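PDB 3RNS: cupin 2 conserved barrel domain protein from Leptotrichia buccalis, which is of unknown function but has the beta-barrel architecture of the cupin superfamily. Local coordinates for residues 177-182 with 216-221; 24-29 with 42-47. All blocks are in the same frame, centred on the assembly; numbering follows the deposited sequence.

Interaction 1: residues 177-182 with 216-221; sequences VTVLDG and ENFKML
Met220 and Val177 meet because of two torsions in the selenomethionine: chi1 of 54° sets CG between the backbone N and the carbonyl carbon, and chi3 of -73° bends the end of the chain back. The methyl CE then lies against Val177 CG1 at 3.5 Å, tighter than usual for two carbons. The Phe218 ring stays on the Met220 side of the sheet, where Val179 CG2 approaches it obliquely. Tyr186 of strand 183-188 touches Val177, Phe218 and Met220, and the Phe218 ring stacks with Phe160.

The backbones run antiparallel. Thr178 and Leu221 form a hydrogen-bonded pair. Thr178 N reaches Leu221 O at 3.0 Å, and Leu221 N reaches Thr178 O at 2.9 Å. Beyond Val179, which faces Met220, one extra residue is taken up before Asp181 faces Lys219: a beta bulge. It is placed where strand 174-180 of the cupin barrel turns a corner toward strand 183-188, which belongs to another sheet. At the bulge the donors leave the carbonyl plane. Leu180 N approaches Lys219 O at 2.8 Å from 40° above the plane, and Lys219 N donates to Asp181 O at 3.0 Å, tilted from the plane of that carbonyl.

Thr178, Asp181, Lys219 and Leu221 point to the other face of the sheet. There Leu180 CD1 rests over the Leu221 backbone, 4.0 Å from Leu221 N. One water joins Thr178 OG1 to Leu221 O, and the hydroxyl also hydrogen-bonds Ser200 OG. Lys219 NZ hydrogen-bonds to the carbonyl oxygens of Val135 and Ala132. Its side chain also makes a cation-pi contact with Tyr137, whose hydroxyl hydrogen-bonds Asp181 OD2.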
ATOM      1  N   VAL A 177       2.148   4.864  -4.574  1.00 28.75           N
ATOM      2  CA  VAL A 177       3.256   4.955  -3.630  1.00 28.53           C
ATOM      3  C   VAL A 177       2.710   5.433  -2.288  1.00 28.23           C
ATOM      4  O   VAL A 177       1.764   6.262  -2.242  1.00 29.68           O
ATOM      5  CB  VAL A 177       4.391   5.857  -4.170  1.00 28.48           C
ATOM      6  CG1 VAL A 177       4.935   5.243  -5.487  1.00 29.77           C
ATOM      7  CG2 VAL A 177       3.924   7.317  -4.410  1.00 30.30           C
ATOM      8  N   THR A 178       3.207   4.837  -1.225  1.00 27.19           N
ATOM      9  CA  THR A 178       2.876   5.240   0.134  1.00 28.53           C
ATOM     10  C   THR A 178       4.173   5.453   0.919  1.00 27.77           C
ATOM     11  O   THR A 178       5.028   4.554   0.966  1.00 27.17           O
ATOM     12  CB  THR A 178       2.037   4.161   0.877  1.00 28.62           C
ATOM     13  OG1 THR A 178       0.886   3.804   0.076  1.00 33.90           O
ATOM     14  CG2 THR A 178       1.504   4.701   2.219  1.00 29.94           C
ATOM     15  N   VAL A 179       4.278   6.599   1.596  1.00 27.01           N
ATOM     16  CA  VAL A 179       5.485   6.920   2.290  1.00 26.79           C
ATOM     17  C   VAL A 179       5.362   6.385   3.684  1.00 27.74           C
ATOM     18  O   VAL A 179       4.431   6.742   4.401  1.00 24.43           O
ATOM     19  CB  VAL A 179       5.773   8.415   2.284  1.00 26.82           C
ATOM     20  CG1 VAL A 179       6.947   8.779   3.254  1.00 25.70           C
ATOM     21  CG2 VAL A 179       6.086   8.863   0.817  1.00 26.15           C
ATOM     22  N   LEU A 180       6.333   5.541   4.065  1.00 28.32           N
ATOM     23  CA  LEU A 180       6.320   4.855   5.358  1.00 28.78           C
ATOM     24  C   LEU A 180       7.091   5.578   6.459  1.00 30.14           C
ATOM     25  O   LEU A 180       6.903   5.273   7.638  1.00 31.22           O
ATOM     26  CB  LEU A 180       6.911   3.441   5.183  1.00 30.03           C
ATOM     27  CG  LEU A 180       6.270   2.590   4.081  1.00 31.33           C
ATOM     28  CD1 LEU A 180       7.040   1.292   3.935  1.00 37.04           C
ATOM     29  CD2 LEU A 180       4.781   2.325   4.439  1.00 33.25           C
ATOM     30  N   ASP A 181       7.990   6.479   6.085  1.00 29.42           N
ATOM     31  CA  ASP A 181       8.890   7.151   7.009  1.00 30.72           C
ATOM     32  C   ASP A 181       9.455   8.346   6.277  1.00 29.96           C
ATOM     33  O   ASP A 181       9.733   8.277   5.080  1.00 28.61           O
ATOM     34  CB  ASP A 181      10.039   6.234   7.448  1.00 31.75           C
ATOM     35  CG  ASP A 181      10.954   6.894   8.522  1.00 35.55           C
ATOM     36  OD1 ASP A 181      10.396   7.360   9.534  1.00 43.18           O
ATOM     37  OD2 ASP A 181      12.202   6.957   8.353  1.00 36.07           O
ATOM     38  N   GLY A 182       9.590   9.459   6.978  1.00 30.49           N
ATOM     39  CA  GLY A 182      10.106  10.689   6.378  1.00 30.47           C
ATOM     40  C   GLY A 182       9.163  11.314   5.364  1.00 30.62           C
ATOM     41  O   GLY A 182       7.958  11.269   5.510  1.00 30.10           O
ATOM     42  N   GLU A 216      15.073  15.028   3.449  1.00 37.54           N
ATOM     43  CA  GLU A 216      15.455  14.050   4.470  1.00 36.58           C
ATOM     44  C   GLU A 216      15.340  12.627   3.938  1.00 34.04           C
ATOM     45  O   GLU A 216      14.873  12.420   2.841  1.00 33.05           O
ATOM     46  CB  GLU A 216      14.551  14.192   5.683  1.00 37.40           C
ATOM     47  CG  GLU A 216      13.068  13.875   5.371  1.00 38.88           C
ATOM     48  CD  GLU A 216      12.108  14.250   6.559  1.00 45.99           C
ATOM     49  OE1 GLU A 216      11.961  13.449   7.528  1.00 46.40           O
ATOM     50  OE2 GLU A 216      11.490  15.351   6.501  1.00 49.77           O
ATOM     51  N   ASN A 217      15.803  11.670   4.718  1.00 32.27           N
ATOM     52  CA  ASN A 217      15.673  10.272   4.343  1.00 31.88           C
ATOM     53  C   ASN A 217      14.209   9.864   4.287  1.00 29.72           C
ATOM     54  O   ASN A 217      13.392  10.349   5.049  1.00 29.59           O
ATOM     55  CB  ASN A 217      16.368   9.334   5.330  1.00 31.73           C
ATOM     56  CG  ASN A 217      17.849   9.678   5.625  1.00 33.70           C
ATOM     57  OD1 ASN A 217      18.573  10.283   4.844  1.00 30.52           O
ATOM     58  ND2 ASN A 217      18.296   9.212   6.781  1.00 34.05           N
ATOM     59  N   PHE A 218      13.844   8.968   3.376  1.00 29.19           N
ATOM     60  CA  PHE A 218      12.479   8.456   3.382  1.00 27.45           C
ATOM     61  C   PHE A 218      12.401   7.003   2.960  1.00 27.88           C
ATOM     62  O   PHE A 218      13.323   6.451   2.344  1.00 27.31           O
ATOM     63  CB  PHE A 218      11.507   9.390   2.579  1.00 27.64           C
ATOM     64  CG  PHE A 218      11.480   9.150   1.105  1.00 27.17           C
ATOM     65  CD1 PHE A 218      10.500   8.373   0.550  1.00 26.43           C
ATOM     66  CD2 PHE A 218      12.443   9.702   0.264  1.00 26.20           C
ATOM     67  CE1 PHE A 218      10.484   8.117  -0.804  1.00 29.29           C
ATOM     68  CE2 PHE A 218      12.417   9.485  -1.091  1.00 27.95           C
ATOM     69  CZ  PHE A 218      11.426   8.659  -1.638  1.00 27.53           C
ATOM     70  N   LYS A 219      11.297   6.365   3.318  1.00 27.52           N
ATOM     71  CA  LYS A 219      10.988   5.019   2.840  1.00 27.84           C
ATOM     72  C   LYS A 219       9.594   5.022   2.194  1.00 26.90           C
ATOM     73  O   LYS A 219       8.682   5.768   2.615  1.00 26.60           O
ATOM     74  CB  LYS A 219      11.009   3.998   4.019  1.00 27.43           C
ATOM     75  CG  LYS A 219      12.339   3.787   4.638  1.00 29.52           C
ATOM     76  CD  LYS A 219      12.269   2.883   5.863  1.00 28.58           C
ATOM     77  CE  LYS A 219      13.573   2.816   6.535  1.00 32.29           C
ATOM     78  NZ  LYS A 219      13.541   1.891   7.664  1.00 29.23           N
HETATM   79  N   MSE A 220       9.433   4.176   1.189  1.00 27.05           N
HETATM   80  CA  MSE A 220       8.170   4.007   0.535  1.00 27.72           C
HETATM   81  C   MSE A 220       7.890   2.567   0.126  1.00 27.19           C
HETATM   82  O   MSE A 220       8.789   1.763  -0.105  1.00 28.76           O
HETATM   83  CB  MSE A 220       8.165   4.862  -0.734  1.00 27.86           C
HETATM   84  CG  MSE A 220       9.379   4.577  -1.663  1.00 31.70           C
HETATM   85 SE   MSE A 220       9.150   5.293  -3.526  0.60 44.70          SE
HETATM   86  CE  MSE A 220       7.886   4.018  -4.090  1.00 37.41           C
ATOM     87  N   LEU A 221       6.616   2.264   0.038  1.00 26.46           N
ATOM     88  CA  LEU A 221       6.098   1.089  -0.589  1.00 26.92           C
ATOM     89  C   LEU A 221       5.520   1.475  -1.949  1.00 27.19           C
ATOM     90  O   LEU A 221       4.717   2.435  -2.073  1.00 27.52           O
ATOM     91  CB  LEU A 221       4.985   0.479   0.273  1.00 27.45           C
ATOM     92  CG  LEU A 221       4.056  -0.618  -0.306  1.00 27.98           C
ATOM     93  CD1 LEU A 221       4.823  -1.952  -0.590  1.00 24.87           C
ATOM     94  CD2 LEU A 221       2.825  -0.793   0.647  1.00 26.51           C
TER
HETATM   95  O   HOH W   1       1.688   2.129  -1.907  1.00 40.65           O

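Interaction 2: residues 24-29 with 42-47; sequences AEVVSM and FSLAKD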
ATOM      1  N   ALA A  24     -19.939   0.306  14.277  1.00 45.64           N
ATOM      2  CA  ALA A  24     -20.598  -0.836  13.632  1.00 44.86           C
ATOM      3  C   ALA A  24     -20.631  -0.834  12.072  1.00 43.37           C
ATOM      4  O   ALA A  24     -21.326  -1.641  11.464  1.00 44.78           O
ATOM      5  CB  ALA A  24     -21.996  -1.031  14.227  1.00 47.47           C
ATOM      6  N   GLU A  25     -19.845   0.028  11.435  1.00 40.18           N
ATOM      7  CA  GLU A  25     -19.771   0.086   9.983  1.00 39.12           C
ATOM      8  C   GLU A  25     -18.473  -0.541   9.478  1.00 36.13           C
ATOM      9  O   GLU A  25     -17.440  -0.468  10.123  1.00 34.76           O
ATOM     10  CB  GLU A  25     -19.714   1.534   9.497  1.00 39.46           C
ATOM     11  CG  GLU A  25     -21.009   2.342   9.543  1.00 44.80           C
ATOM     12  CD  GLU A  25     -20.770   3.798   9.107  1.00 48.28           C
ATOM     13  OE1 GLU A  25     -19.588   4.217   8.892  1.00 51.51           O
ATOM     14  OE2 GLU A  25     -21.761   4.534   8.978  1.00 53.00           O
ATOM     15  N   VAL A  26     -18.538  -1.114   8.287  1.00 34.01           N
ATOM     16  CA  VAL A  26     -17.348  -1.426   7.488  1.00 32.38           C
ATOM     17  C   VAL A  26     -17.501  -0.611   6.223  1.00 31.19           C
ATOM     18  O   VAL A  26     -18.553  -0.668   5.535  1.00 32.44           O
ATOM     19  CB  VAL A  26     -17.257  -2.928   7.137  1.00 34.25           C
ATOM     20  CG1 VAL A  26     -16.058  -3.238   6.178  1.00 34.13           C
ATOM     21  CG2 VAL A  26     -17.150  -3.805   8.450  1.00 34.10           C
ATOM     22  N   VAL A  27     -16.487   0.167   5.924  1.00 29.45           N
ATOM     23  CA  VAL A  27     -16.501   1.017   4.754  1.00 29.62           C
ATOM     24  C   VAL A  27     -15.389   0.559   3.841  1.00 29.64           C
ATOM     25  O   VAL A  27     -14.278   0.231   4.301  1.00 29.10           O
ATOM     26  CB  VAL A  27     -16.348   2.513   5.138  1.00 29.50           C
ATOM     27  CG1 VAL A  27     -16.289   3.418   3.849  1.00 29.37           C
ATOM     28  CG2 VAL A  27     -17.500   2.942   6.090  1.00 29.00           C
ATOM     29  N   SER A  28     -15.685   0.520   2.547  1.00 29.04           N
ATOM     30  CA  SER A  28     -14.682   0.169   1.556  1.00 29.15           C
ATOM     31  C   SER A  28     -14.751   1.032   0.316  1.00 29.95           C
ATOM     32  O   SER A  28     -15.784   1.611  -0.047  1.00 29.31           O
ATOM     33  CB  SER A  28     -14.764  -1.334   1.228  1.00 29.98           C
ATOM     34  OG  SER A  28     -15.826  -1.667   0.347  1.00 33.14           O
HETATM   35  N   MSE A  29     -13.639   1.053  -0.391  1.00 30.55           N
HETATM   36  CA  MSE A  29     -13.475   1.887  -1.573  1.00 32.08           C
HETATM   37  C   MSE A  29     -12.432   1.245  -2.487  1.00 32.06           C
HETATM   38  O   MSE A  29     -11.290   0.936  -2.041  1.00 30.92           O
HETATM   39  CB  MSE A  29     -12.882   3.186  -1.014  1.00 33.06           C
HETATM   40  CG  MSE A  29     -12.649   4.303  -1.924  1.00 38.66           C
HETATM   41 SE   MSE A  29     -11.924   5.709  -0.706  0.60 40.26          SE
HETATM   42  CE  MSE A  29     -12.165   6.803  -2.107  1.00 28.70           C
ATOM     43  N   PHE A  42     -10.103  -0.361   3.121  1.00 29.49           N
ATOM     44  CA  PHE A  42     -11.096  -0.744   4.112  1.00 29.06           C
ATOM     45  C   PHE A  42     -10.920   0.014   5.397  1.00 29.56           C
ATOM     46  O   PHE A  42      -9.774   0.228   5.839  1.00 29.65           O
ATOM     47  CB  PHE A  42     -10.954  -2.230   4.437  1.00 30.93           C
ATOM     48  CG  PHE A  42     -11.484  -3.138   3.365  1.00 31.28           C
ATOM     49  CD1 PHE A  42     -10.721  -3.457   2.271  1.00 32.84           C
ATOM     50  CD2 PHE A  42     -12.766  -3.635   3.447  1.00 35.06           C
ATOM     51  CE1 PHE A  42     -11.231  -4.282   1.285  1.00 35.74           C
ATOM     52  CE2 PHE A  42     -13.283  -4.483   2.461  1.00 35.70           C
ATOM     53  CZ  PHE A  42     -12.504  -4.800   1.391  1.00 37.26           C
ATOM     54  N   SER A  43     -12.030   0.438   6.005  1.00 29.50           N
ATOM     55  CA  SER A  43     -12.032   0.887   7.405  1.00 30.11           C
ATOM     56  C   SER A  43     -13.083   0.108   8.156  1.00 31.01           C
ATOM     57  O   SER A  43     -14.257   0.110   7.765  1.00 30.37           O
ATOM     58  CB  SER A  43     -12.317   2.388   7.487  1.00 31.20           C
ATOM     59  OG  SER A  43     -12.390   2.845   8.820  1.00 30.92           O
ATOM     60  N   LEU A  44     -12.659  -0.619   9.189  1.00 31.15           N
ATOM     61  CA  LEU A  44     -13.537  -1.440   9.996  1.00 32.83           C
ATOM     62  C   LEU A  44     -13.681  -0.834  11.379  1.00 33.66           C
ATOM     63  O   LEU A  44     -12.688  -0.563  12.032  1.00 34.77           O
ATOM     64  CB  LEU A  44     -12.946  -2.838  10.186  1.00 33.45           C
ATOM     65  CG  LEU A  44     -12.935  -3.836   9.056  1.00 35.56           C
ATOM     66  CD1 LEU A  44     -11.992  -3.354   7.959  1.00 34.46           C
ATOM     67  CD2 LEU A  44     -12.499  -5.219   9.612  1.00 35.39           C
ATOM     68  N   ALA A  45     -14.901  -0.636  11.832  1.00 34.91           N
ATOM     69  CA  ALA A  45     -15.151  -0.106  13.173  1.00 36.67           C
ATOM     70  C   ALA A  45     -14.819  -1.218  14.133  1.00 38.18           C
ATOM     71  O   ALA A  45     -14.824  -2.401  13.764  1.00 38.46           O
ATOM     72  CB  ALA A  45     -16.637   0.322  13.373  1.00 35.35           C
ATOM     73  N   LYS A  46     -14.531  -0.831  15.363  1.00 40.11           N
ATOM     74  CA  LYS A  46     -14.231  -1.786  16.421  1.00 41.91           C
ATOM     75  C   LYS A  46     -15.205  -2.907  16.453  1.00 41.92           C
ATOM     76  O   LYS A  46     -16.396  -2.695  16.396  1.00 40.84           O
ATOM     77  CB  LYS A  46     -14.251  -1.093  17.771  1.00 43.27           C
ATOM     78  CG  LYS A  46     -13.941  -2.025  18.921  1.00 48.64           C
ATOM     79  CD  LYS A  46     -14.026  -1.280  20.268  1.00 53.16           C
ATOM     80  CE  LYS A  46     -13.676  -2.193  21.425  1.00 57.15           C
ATOM     81  NZ  LYS A  46     -12.914  -1.438  22.486  1.00 58.81           N
ATOM     82  N   ASP A  47     -14.670  -4.102  16.538  1.00 43.36           N
ATOM     83  CA  ASP A  47     -15.422  -5.339  16.652  1.00 45.60           C
ATOM     84  C   ASP A  47     -16.131  -5.775  15.392  1.00 45.72           C
ATOM     85  O   ASP A  47     -16.766  -6.806  15.403  1.00 47.31           O
ATOM     86  CB  ASP A  47     -16.362  -5.371  17.893  1.00 48.15           C
ATOM     87  CG  ASP A  47     -15.569  -5.486  19.238  1.00 52.76           C
ATOM     88  OD1 ASP A  47     -14.419  -6.014  19.266  1.00 58.32           O
ATOM     89  OD2 ASP A  47     -16.079  -5.022  20.264  1.00 58.68           O
TER
HETATM   90  O   HOH W   2     -18.108  -0.275  16.260  1.00 45.57           O
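Val27 and Ser43 form the hydrogen-bonded pair of this antiparallel contact, and the two strand axes lie 175° apart in direction. The bond from Val27 N to Ser43 O, 2.9 Å, is nearly straight, with 175° at the hydrogen. Ser43 N returns a bond to Val27 O at 2.8 Å. Past the end of the strand, Ala45 N donates to Glu25 O at 3.1 Å. A water then accepts from Ala24 N and donates to Lys46 O.

Val26, Ser28, Phe42 and Leu44 share one face. Ser28 CB sits over a face of the Phe42 ring, 4.0 Å from the centroid and offset toward the rim, a CH-pi contact. Val26 divides its branches: CG1, anti to the backbone N (chi1 175°), comes to the ring edge, 4.3 Å from Phe42 CD2. Its CG2 meets Leu44 CG. On the opposite face, Ser43 OG is hydrogen-bonded to Ser21 and Asn100.

The pair belongs to the hairpin of strands 26-33 and 37-44. Strand 26-33 is outermost in its sheet, strand 101-108 flanks 37-44 on its other side, and Ile50 of strand 49-52 touches Val26, Phe42 and Leu44.

In the fold
Interaction 2 comes first along the chain; both of its segments precede those of interaction 1. Their centres are 26 Å apart and their nearest atoms about 12 Å, so they do not touch. They belong to different antiparallel sheets. Interaction 2 pairs the outermost strand 26-33 with its hairpin partner 37-44. Interaction 1 pairs strands 174-180 and 218-225 inside their sheet, which the short strand 13-14 from the start of the chain extends. A four-stranded sheet accompanies each larger one, which is consistent with two cupin-like barrels in one chain. Interaction 1 is buried, in what is probably the later barrel; interaction 2 is partly buried at a sheet edge of the probable earlier one.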